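Local coordinates for protein 11S globulin subunit beta (Cucurbita maxima, PDB 2E9Q) that serves as a seed storage protein of pumpkin, a nutrient reservoir that assembles into hexamers whose subunits each hold an acidic and a basic chain from one precursor, at residues A[325-336]-A[445-453]; A[343-354]-A[390-401]. All blocks are in the same frame, centred on the assembly; numbering follows the deposited sequence.

Interaction 1: A[325-336]-A[445-453]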
loop_
_atom_site.group_PDB
_atom_site.type_symbol
_atom_site.label_atom_id
_atom_site.label_comp_id
_atom_site.label_asym_id
_atom_site.label_seq_id
_atom_site.Cartn_x
_atom_site.Cartn_y
_atom_site.Cartn_z
ATOM N N GLU A 325 -14.323 16.785 -7.299
ATOM C CA GLU A 325 -15.688 17.287 -7.219
ATOM C C GLU A 325 -15.581 18.792 -7.448
ATOM O O GLU A 325 -14.719 19.456 -6.854
ATOM C CB GLU A 325 -16.293 17.032 -5.833
ATOM C CG GLU A 325 -16.663 15.580 -5.519
ATOM C CD GLU A 325 -17.310 15.430 -4.145
ATOM O OE1 GLU A 325 -17.968 14.400 -3.882
ATOM O OE2 GLU A 325 -17.155 16.349 -3.316
ATOM N N ARG A 326 -16.439 19.325 -8.314
ATOM C CA ARG A 326 -16.449 20.749 -8.610
ATOM C C ARG A 326 -17.774 21.261 -8.072
ATOM O O ARG A 326 -18.837 20.884 -8.563
ATOM C CB ARG A 326 -16.351 20.980 -10.123
ATOM C CG ARG A 326 -15.943 22.399 -10.544
ATOM C CD ARG A 326 -17.107 23.387 -10.490
ATOM N NE ARG A 326 -16.754 24.657 -11.124
ATOM C CZ ARG A 326 -16.038 25.619 -10.544
ATOM N NH1 ARG A 326 -15.758 26.736 -11.210
ATOM N NH2 ARG A 326 -15.623 25.477 -9.289
ATOM N N GLY A 327 -17.703 22.117 -7.060
ATOM C CA GLY A 327 -18.913 22.630 -6.449
ATOM C C GLY A 327 -19.256 24.065 -6.765
ATOM O O GLY A 327 -18.399 24.884 -7.096
ATOM N N VAL A 328 -20.539 24.368 -6.661
ATOM C CA VAL A 328 -21.016 25.713 -6.917
ATOM C C VAL A 328 -22.122 26.002 -5.924
ATOM O O VAL A 328 -23.135 25.308 -5.895
ATOM C CB VAL A 328 -21.566 25.857 -8.357
ATOM C CG1 VAL A 328 -22.283 27.196 -8.509
ATOM C CG2 VAL A 328 -20.437 25.761 -9.358
ATOM N N LEU A 329 -21.907 27.005 -5.086
ATOM C CA LEU A 329 -22.910 27.386 -4.108
ATOM C C LEU A 329 -23.437 28.770 -4.439
ATOM O O LEU A 329 -22.663 29.675 -4.749
ATOM C CB LEU A 329 -22.324 27.403 -2.688
ATOM C CG LEU A 329 -22.350 26.111 -1.875
ATOM C CD1 LEU A 329 -21.783 26.363 -0.463
ATOM C CD2 LEU A 329 -23.786 25.603 -1.789
ATOM N N TYR A 330 -24.758 28.916 -4.383
ATOM C CA TYR A 330 -25.411 30.197 -4.640
ATOM C C TYR A 330 -25.270 31.017 -3.367
ATOM O O TYR A 330 -25.026 30.463 -2.290
ATOM C CB TYR A 330 -26.904 29.995 -4.940
ATOM C CG TYR A 330 -27.193 29.301 -6.250
ATOM C CD1 TYR A 330 -28.393 28.623 -6.450
ATOM C CD2 TYR A 330 -26.259 29.313 -7.289
ATOM C CE1 TYR A 330 -28.655 27.967 -7.655
ATOM C CE2 TYR A 330 -26.508 28.665 -8.490
ATOM C CZ TYR A 330 -27.705 27.993 -8.669
ATOM O OH TYR A 330 -27.945 27.353 -9.861
ATOM N N SER A 331 -25.440 32.329 -3.490
ATOM C CA SER A 331 -25.329 33.227 -2.348
ATOM C C SER A 331 -26.021 32.678 -1.108
ATOM O O SER A 331 -27.189 32.273 -1.158
ATOM C CB SER A 331 -25.919 34.597 -2.692
ATOM O OG SER A 331 -25.302 35.133 -3.849
ATOM N N ASN A 332 -25.278 32.650 -0.004
ATOM C CA ASN A 332 -25.803 32.186 1.273
ATOM C C ASN A 332 -26.185 30.711 1.313
ATOM O O ASN A 332 -26.763 30.233 2.299
ATOM C CB ASN A 332 -26.989 33.070 1.649
ATOM C CG ASN A 332 -26.676 34.541 1.446
ATOM O OD1 ASN A 332 -27.470 35.292 0.877
ATOM N ND2 ASN A 332 -25.501 34.955 1.902
ATOM N N ALA A 333 -25.859 29.988 0.242
ATOM C CA ALA A 333 -26.151 28.556 0.178
ATOM C C ALA A 333 -25.175 27.821 1.106
ATOM O O ALA A 333 -24.059 28.284 1.332
ATOM C CB ALA A 333 -26.013 28.053 -1.253
ATOM N N MET A 334 -25.606 26.678 1.630
ATOM C CA MET A 334 -24.799 25.893 2.562
ATOM C C MET A 334 -24.713 24.422 2.161
ATOM O O MET A 334 -25.708 23.834 1.731
ATOM C CB MET A 334 -25.419 26.017 3.954
ATOM C CG MET A 334 -24.574 25.527 5.100
ATOM S SD MET A 334 -25.416 25.873 6.653
ATOM C CE MET A 334 -25.952 24.218 7.130
ATOM N N VAL A 335 -23.526 23.831 2.299
ATOM C CA VAL A 335 -23.353 22.407 2.020
ATOM C C VAL A 335 -23.593 21.754 3.376
ATOM O O VAL A 335 -23.000 22.154 4.374
ATOM C CB VAL A 335 -21.928 22.061 1.522
ATOM C CG1 VAL A 335 -21.741 20.554 1.498
ATOM C CG2 VAL A 335 -21.718 22.615 0.120
ATOM N N ALA A 336 -24.484 20.772 3.418
ATOM C CA ALA A 336 -24.822 20.093 4.663
ATOM C C ALA A 336 -23.616 19.448 5.340
ATOM O O ALA A 336 -22.649 19.075 4.673
ATOM C CB ALA A 336 -25.881 19.031 4.400
ATOM N N GLU A 445 -33.976 18.719 2.221
ATOM C CA GLU A 445 -33.049 18.835 1.105
ATOM C C GLU A 445 -31.920 17.799 1.192
ATOM O O GLU A 445 -31.936 16.932 2.070
ATOM C CB GLU A 445 -32.497 20.255 1.038
ATOM C CG GLU A 445 -33.578 21.280 0.737
ATOM C CD GLU A 445 -33.041 22.504 0.024
ATOM O OE1 GLU A 445 -33.853 23.307 -0.485
ATOM O OE2 GLU A 445 -31.804 22.666 -0.031
ATOM N N MET A 446 -30.949 17.876 0.285
ATOM C CA MET A 446 -29.862 16.896 0.293
ATOM C C MET A 446 -28.483 17.441 0.674
ATOM O O MET A 446 -28.335 18.089 1.707
ATOM C CB MET A 446 -29.784 16.194 -1.061
ATOM C CG MET A 446 -29.218 14.785 -0.979
ATOM S SD MET A 446 -30.323 13.663 -0.081
ATOM C CE MET A 446 -29.748 13.844 1.643
ATOM N N ARG A 447 -27.472 17.168 -0.148
ATOM C CA ARG A 447 -26.115 17.630 0.137
ATOM C C ARG A 447 -26.032 19.146 0.138
ATOM O O ARG A 447 -25.403 19.751 1.011
ATOM C CB ARG A 447 -25.115 17.064 -0.876
ATOM C CG ARG A 447 -23.669 17.238 -0.429
ATOM C CD ARG A 447 -22.662 16.787 -1.470
ATOM N NE ARG A 447 -22.943 15.450 -1.985
ATOM C CZ ARG A 447 -22.049 14.697 -2.621
ATOM N NH1 ARG A 447 -20.816 15.147 -2.806
ATOM N NH2 ARG A 447 -22.394 13.506 -3.090
ATOM N N VAL A 448 -26.659 19.765 -0.856
ATOM C CA VAL A 448 -26.658 21.211 -0.943
ATOM C C VAL A 448 -27.961 21.734 -0.353
ATOM O O VAL A 448 -29.044 21.240 -0.671
ATOM C CB VAL A 448 -26.522 21.687 -2.392
ATOM C CG1 VAL A 448 -26.587 23.208 -2.443
ATOM C CG2 VAL A 448 -25.201 21.202 -2.970
ATOM N N LEU A 449 -27.843 22.723 0.524
ATOM C CA LEU A 449 -28.996 23.317 1.176
ATOM C C LEU A 449 -29.287 24.700 0.628
ATOM O O LEU A 449 -28.407 25.563 0.586
ATOM C CB LEU A 449 -28.756 23.415 2.678
ATOM C CG LEU A 449 -29.020 22.161 3.508
ATOM C CD1 LEU A 449 -28.371 20.957 2.876
ATOM C CD2 LEU A 449 -28.490 22.384 4.911
ATOM N N SER A 450 -30.529 24.909 0.204
ATOM C CA SER A 450 -30.933 26.201 -0.336
ATOM C C SER A 450 -30.966 27.222 0.796
ATOM O O SER A 450 -31.289 26.880 1.933
ATOM C CB SER A 450 -32.314 26.082 -0.993
ATOM O OG SER A 450 -33.239 25.451 -0.127
ATOM N N PRO A 451 -30.616 28.485 0.501
ATOM C CA PRO A 451 -30.618 29.539 1.518
ATOM C C PRO A 451 -31.836 29.429 2.426
ATOM O O PRO A 451 -32.975 29.607 1.991
ATOM C CB PRO A 451 -30.615 30.816 0.685
ATOM C CG PRO A 451 -29.751 30.432 -0.469
ATOM C CD PRO A 451 -30.269 29.039 -0.820
ATOM N N GLY A 452 -31.577 29.108 3.690
ATOM C CA GLY A 452 -32.639 28.962 4.666
ATOM C C GLY A 452 -32.032 28.857 6.050
ATOM O O GLY A 452 -32.163 27.833 6.727
ATOM N N ARG A 453 -31.361 29.924 6.468
ATOM C CA ARG A 453 -30.709 29.978 7.773
ATOM C C ARG A 453 -31.678 29.748 8.931
ATOM O O ARG A 453 -32.831 29.346 8.666
ATOM C CB ARG A 453 -30.023 31.330 7.943
ATOM C CG ARG A 453 -30.980 32.507 8.066
ATOM C CD ARG A 453 -30.327 33.755 7.512
ATOM N NE ARG A 453 -28.943 33.874 7.959
ATOM C CZ ARG A 453 -28.069 34.730 7.444
ATOM N NH1 ARG A 453 -26.825 34.776 7.909
ATOM N NH2 ARG A 453 -28.440 35.536 6.456
#
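E325 and R447 reach each other from opposite directions: E325 sets CG anti to its carbonyl carbon (chi1 -73°) and runs out extended, while R447 starts with CG anti to the amide N and bends at CD (chi3 -50°). In the conformer of R447 described here, NH1 meets E325 OE1 at 3.1 Å in a salt bridge. The acceptor lies in the guanidinium plane, but the donor stands above the carboxylate plane. Arginine suits the place because its long, flexible chain can span from the loop before strand 448-449 to the carboxylate on strand 323-329. Were E325 an alanine, NH1 of R447 would probably lose its carboxylate mate and the guanidinium would be freer to turn.

Behind this bridge the backbones pair antiparallel. M334 and L449 form a hydrogen-bonded pair, with M334 N to L449 O at 3.2 Å and the shorter return bond from L449 N to M334 O at 2.7 Å; A336 N extends the ladder to R447 O at 2.8 Å. In the conformer of M334 described, its CE lies 3.8 Å from L449 CD2, and L449 CD1 presses tightly on A336 CB (3.5 Å), a spot suited to a small residue. E220 of the second subunit packs on M334 and A221 of that subunit on L449. L329 CD2 slides past V448 CG1 at 3.7 Å. A type II turn, Y330 to A333, reverses the chain, and P451 CG rests 3.2 Å from S331 O.

R447 and K387, the latter touched by V335, are assigned to a magnesium site; strand 448-449 adds a short antiparallel strand beside 334-340 in the second cupin barrel.

Interaction 2: A[343-354]-A[390-401]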
loop_
_atom_site.group_PDB
_atom_site.type_symbol
_atom_site.label_atom_id
_atom_site.label_comp_id
_atom_site.label_asym_id
_atom_site.label_seq_id
_atom_site.Cartn_x
_atom_site.Cartn_y
_atom_site.Cartn_z
ATOM N N SER A 343 -11.405 9.267 1.923
ATOM C CA SER A 343 -10.318 10.072 1.377
ATOM C C SER A 343 -10.215 11.473 1.949
ATOM O O SER A 343 -11.103 11.939 2.666
ATOM C CB SER A 343 -10.417 10.170 -0.146
ATOM O OG SER A 343 -11.404 11.098 -0.532
ATOM N N HIS A 344 -9.099 12.123 1.643
ATOM C CA HIS A 344 -8.876 13.487 2.075
ATOM C C HIS A 344 -9.534 14.310 0.988
ATOM O O HIS A 344 -9.741 13.825 -0.134
ATOM C CB HIS A 344 -7.382 13.805 2.130
ATOM C CG HIS A 344 -6.619 12.930 3.069
ATOM N ND1 HIS A 344 -6.803 12.968 4.435
ATOM C CD2 HIS A 344 -5.682 11.981 2.839
ATOM C CE1 HIS A 344 -6.010 12.079 5.006
ATOM N NE2 HIS A 344 -5.320 11.467 4.060
ATOM N N SER A 345 -9.868 15.549 1.303
ATOM C CA SER A 345 -10.508 16.395 0.323
ATOM C C SER A 345 -9.765 17.719 0.297
ATOM O O SER A 345 -9.833 18.502 1.249
ATOM C CB SER A 345 -11.982 16.577 0.700
ATOM O OG SER A 345 -12.670 17.359 -0.262
ATOM N N VAL A 346 -9.046 17.962 -0.792
ATOM C CA VAL A 346 -8.268 19.182 -0.933
ATOM C C VAL A 346 -9.009 20.221 -1.778
ATOM O O VAL A 346 -8.989 20.187 -3.013
ATOM C CB VAL A 346 -6.891 18.849 -1.540
ATOM C CG1 VAL A 346 -5.974 20.045 -1.479
ATOM C CG2 VAL A 346 -6.278 17.676 -0.787
ATOM N N MET A 347 -9.659 21.153 -1.086
ATOM C CA MET A 347 -10.448 22.200 -1.730
ATOM C C MET A 347 -9.740 23.485 -2.141
ATOM O O MET A 347 -9.141 24.169 -1.316
ATOM C CB MET A 347 -11.629 22.573 -0.835
ATOM C CG MET A 347 -12.413 23.758 -1.350
ATOM S SD MET A 347 -13.827 24.156 -0.337
ATOM C CE MET A 347 -14.797 22.810 -0.636
ATOM N N TYR A 348 -9.818 23.806 -3.425
ATOM C CA TYR A 348 -9.253 25.038 -3.960
ATOM C C TYR A 348 -10.449 25.913 -4.371
ATOM O O TYR A 348 -11.263 25.510 -5.209
ATOM C CB TYR A 348 -8.392 24.771 -5.189
ATOM C CG TYR A 348 -7.943 26.037 -5.866
ATOM C CD1 TYR A 348 -6.793 26.705 -5.452
ATOM C CD2 TYR A 348 -8.706 26.609 -6.892
ATOM C CE1 TYR A 348 -6.410 27.918 -6.039
ATOM C CE2 TYR A 348 -8.332 27.811 -7.483
ATOM C CZ TYR A 348 -7.189 28.464 -7.057
ATOM O OH TYR A 348 -6.819 29.653 -7.653
ATOM N N ALA A 349 -10.554 27.102 -3.786
ATOM C CA ALA A 349 -11.657 28.004 -4.092
ATOM C C ALA A 349 -11.428 28.715 -5.428
ATOM O O ALA A 349 -10.434 29.417 -5.597
ATOM C CB ALA A 349 -11.819 29.019 -2.968
ATOM N N THR A 350 -12.342 28.528 -6.377
ATOM C CA THR A 350 -12.190 29.162 -7.690
ATOM C C THR A 350 -12.881 30.517 -7.766
ATOM O O THR A 350 -12.572 31.320 -8.631
ATOM C CB THR A 350 -12.743 28.276 -8.825
ATOM O OG1 THR A 350 -14.099 27.925 -8.533
ATOM C CG2 THR A 350 -11.917 27.007 -8.961
ATOM N N ARG A 351 -13.815 30.770 -6.861
ATOM C CA ARG A 351 -14.510 32.052 -6.859
ATOM C C ARG A 351 -15.301 32.278 -5.586
ATOM O O ARG A 351 -15.750 31.336 -4.951
ATOM C CB ARG A 351 -15.468 32.138 -8.048
ATOM C CG ARG A 351 -15.148 33.250 -9.032
ATOM C CD ARG A 351 -16.397 33.588 -9.806
ATOM N NE ARG A 351 -17.477 33.830 -8.860
ATOM C CZ ARG A 351 -18.676 33.275 -8.935
ATOM N NH1 ARG A 351 -19.594 33.551 -8.014
ATOM N NH2 ARG A 351 -18.959 32.448 -9.930
ATOM N N GLY A 352 -15.481 33.540 -5.221
ATOM C CA GLY A 352 -16.249 33.852 -4.031
ATOM C C GLY A 352 -15.538 33.558 -2.725
ATOM O O GLY A 352 -14.306 33.530 -2.649
ATOM N N ASN A 353 -16.323 33.343 -1.680
ATOM C CA ASN A 353 -15.763 33.037 -0.378
ATOM C C ASN A 353 -16.856 32.371 0.420
ATOM O O ASN A 353 -18.018 32.421 0.040
ATOM C CB ASN A 353 -15.274 34.307 0.333
ATOM C CG ASN A 353 -16.411 35.223 0.754
ATOM O OD1 ASN A 353 -16.875 36.057 -0.024
ATOM N ND2 ASN A 353 -16.873 35.058 1.993
ATOM N N ALA A 354 -16.485 31.733 1.519
ATOM C CA ALA A 354 -17.462 31.049 2.341
ATOM C C ALA A 354 -16.930 30.849 3.746
ATOM O O ALA A 354 -15.721 30.895 3.982
ATOM C CB ALA A 354 -17.780 29.701 1.727
ATOM N N SER A 390 -20.888 32.915 0.964
ATOM C CA SER A 390 -21.127 34.291 1.358
ATOM C C SER A 390 -22.143 34.880 0.384
ATOM O O SER A 390 -22.898 34.145 -0.267
ATOM C CB SER A 390 -19.829 35.091 1.280
ATOM O OG SER A 390 -19.360 35.134 -0.059
ATOM N N ASP A 391 -22.148 36.206 0.283
ATOM C CA ASP A 391 -23.063 36.905 -0.614
ATOM C C ASP A 391 -22.664 36.737 -2.064
ATOM O O ASP A 391 -23.515 36.622 -2.936
ATOM C CB ASP A 391 -23.089 38.392 -0.280
ATOM C CG ASP A 391 -23.672 38.657 1.075
ATOM O OD1 ASP A 391 -23.576 39.806 1.555
ATOM O OD2 ASP A 391 -24.232 37.704 1.656
ATOM N N ARG A 392 -21.363 36.730 -2.318
ATOM C CA ARG A 392 -20.860 36.582 -3.670
ATOM C C ARG A 392 -20.901 35.115 -4.096
ATOM O O ARG A 392 -20.397 34.758 -5.153
ATOM C CB ARG A 392 -19.419 37.087 -3.740
ATOM C CG ARG A 392 -19.101 38.207 -2.753
ATOM C CD ARG A 392 -17.715 38.815 -2.978
ATOM N NE ARG A 392 -16.640 37.820 -3.011
ATOM C CZ ARG A 392 -15.342 38.124 -2.958
ATOM N NH1 ARG A 392 -14.960 39.395 -2.864
ATOM N NH2 ARG A 392 -14.424 37.163 -3.007
ATOM N N GLY A 393 -21.508 34.270 -3.274
ATOM C CA GLY A 393 -21.544 32.857 -3.590
ATOM C C GLY A 393 -20.151 32.269 -3.391
ATOM O O GLY A 393 -19.198 33.009 -3.151
ATOM N N PHE A 394 -20.032 30.947 -3.499
ATOM C CA PHE A 394 -18.750 30.261 -3.324
ATOM C C PHE A 394 -18.656 29.123 -4.332
ATOM O O PHE A 394 -19.606 28.359 -4.509
ATOM C CB PHE A 394 -18.641 29.725 -1.898
ATOM C CG PHE A 394 -17.329 29.068 -1.588
ATOM C CD1 PHE A 394 -17.274 27.714 -1.269
ATOM C CD2 PHE A 394 -16.160 29.809 -1.551
ATOM C CE1 PHE A 394 -16.069 27.112 -0.912
ATOM C CE2 PHE A 394 -14.948 29.218 -1.195
ATOM C CZ PHE A 394 -14.902 27.868 -0.874
ATOM N N GLU A 395 -17.494 29.013 -4.967
ATOM C CA GLU A 395 -17.248 28.029 -6.011
ATOM C C GLU A 395 -15.868 27.382 -5.860
ATOM O O GLU A 395 -14.885 28.065 -5.556
ATOM C CB GLU A 395 -17.399 28.675 -7.392
ATOM C CG GLU A 395 -18.854 28.798 -7.812
ATOM C CD GLU A 395 -19.075 29.771 -8.952
ATOM O OE1 GLU A 395 -18.362 29.684 -9.972
ATOM O OE2 GLU A 395 -19.977 30.622 -8.826
ATOM N N TRP A 396 -15.786 26.072 -6.089
ATOM C CA TRP A 396 -14.513 25.382 -5.907
ATOM C C TRP A 396 -14.325 24.063 -6.646
ATOM O O TRP A 396 -15.255 23.503 -7.231
ATOM C CB TRP A 396 -14.331 25.083 -4.421
ATOM C CG TRP A 396 -15.190 23.948 -3.971
ATOM C CD1 TRP A 396 -14.839 22.630 -3.910
ATOM C CD2 TRP A 396 -16.578 24.010 -3.616
ATOM N NE1 TRP A 396 -15.919 21.866 -3.544
ATOM C CE2 TRP A 396 -17.001 22.687 -3.356
ATOM C CE3 TRP A 396 -17.505 25.054 -3.499
ATOM C CZ2 TRP A 396 -18.310 22.377 -2.982
ATOM C CZ3 TRP A 396 -18.813 24.752 -3.129
ATOM C CH2 TRP A 396 -19.202 23.418 -2.875
ATOM N N ILE A 397 -13.094 23.572 -6.566
ATOM C CA ILE A 397 -12.717 22.283 -7.112
ATOM C C ILE A 397 -12.027 21.562 -5.949
ATOM O O ILE A 397 -11.043 22.061 -5.379
ATOM C CB ILE A 397 -11.744 22.405 -8.309
ATOM C CG1 ILE A 397 -11.427 21.016 -8.842
ATOM C CG2 ILE A 397 -10.473 23.107 -7.911
ATOM C CD1 ILE A 397 -12.645 20.272 -9.328
ATOM N N ALA A 398 -12.565 20.405 -5.587
ATOM C CA ALA A 398 -12.035 19.613 -4.488
ATOM C C ALA A 398 -11.407 18.302 -4.958
ATOM O O ALA A 398 -12.109 17.411 -5.426
ATOM C CB ALA A 398 -13.142 19.318 -3.497
ATOM N N PHE A 399 -10.093 18.183 -4.814
ATOM C CA PHE A 399 -9.393 16.969 -5.219
ATOM C C PHE A 399 -9.458 15.912 -4.118
ATOM O O PHE A 399 -9.302 16.228 -2.933
ATOM C CB PHE A 399 -7.932 17.279 -5.554
ATOM C CG PHE A 399 -7.769 18.368 -6.563
ATOM C CD1 PHE A 399 -7.636 19.695 -6.160
ATOM C CD2 PHE A 399 -7.769 18.072 -7.928
ATOM C CE1 PHE A 399 -7.500 20.723 -7.103
ATOM C CE2 PHE A 399 -7.637 19.084 -8.883
ATOM C CZ PHE A 399 -7.501 20.416 -8.470
ATOM N N LYS A 400 -9.690 14.667 -4.529
ATOM C CA LYS A 400 -9.801 13.533 -3.621
ATOM C C LYS A 400 -8.616 12.593 -3.788
ATOM O O LYS A 400 -8.154 12.359 -4.902
ATOM C CB LYS A 400 -11.093 12.762 -3.910
ATOM C CG LYS A 400 -12.338 13.634 -4.007
ATOM C CD LYS A 400 -12.686 14.322 -2.693
ATOM C CE LYS A 400 -13.916 15.194 -2.879
ATOM N NZ LYS A 400 -14.376 15.841 -1.629
ATOM N N THR A 401 -8.130 12.054 -2.675
ATOM C CA THR A 401 -7.007 11.128 -2.692
ATOM C C THR A 401 -7.493 9.678 -2.788
ATOM O O THR A 401 -6.945 8.787 -2.140
ATOM C CB THR A 401 -6.174 11.265 -1.426
ATOM O OG1 THR A 401 -7.022 11.051 -0.297
ATOM C CG2 THR A 401 -5.550 12.662 -1.338
#
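M347 runs out with CG anti to the backbone N (chi1 174°) and bends at chi3 (-68°), which brings CE over one face of the W396 five-membered ring, 3.3 Å from CD1, while SD lies over that ring and reaches the edge of the F394 ring, 3.8 Å from CE1. The flexible thioether thus makes Met-aromatic contacts with both rings. A354 CB, a lone methyl with no further branch to accommodate, covers a face of F394, 3.4 Å from CG, in a CH-pi contact. R351 and E395 form a salt bridge, resting on one conformer of E395 and doubtfully short.

An antiparallel ladder holds these groups. V346 pairs with F399, and Y348 with I397; Y348 N to I397 O is nearly straight (174°). Between A349 and R351 the register slips by one: the amides of T350 and R351 both bond to E395 O from the same face, a classic beta bulge. G352 follows with a positive phi; a side chain there would strike G393 O. K400 NZ donates to S345 OG at 2.7 Å.

Farther out, L329 backs W396, and Q169 of the second subunit bonds to H344 and T401.

The chemistry is that of a barrel core, soft sulfur and aromatic faces within, with polar groups paired toward the ends.

Interactions 1 and 2 belong to the second cupin unit, their centres about 12 Å apart. Along the chain the order is 325-336, 343-354, 390-401, 445-453, so interaction 2 forms wholly between the two halves of interaction 1. Strands 323-329 and 393-400 are neighbours in one sheet, joined by E325 O and A398 N at 2.7 Å; in the other, strands 334-340 and 353-359 both pair with 384-390. At the turns, S331 OG probably bonds to D391 O, 2.5 Å away. Both contacts also reach the second subunit, so each lies partly at a subunit interface.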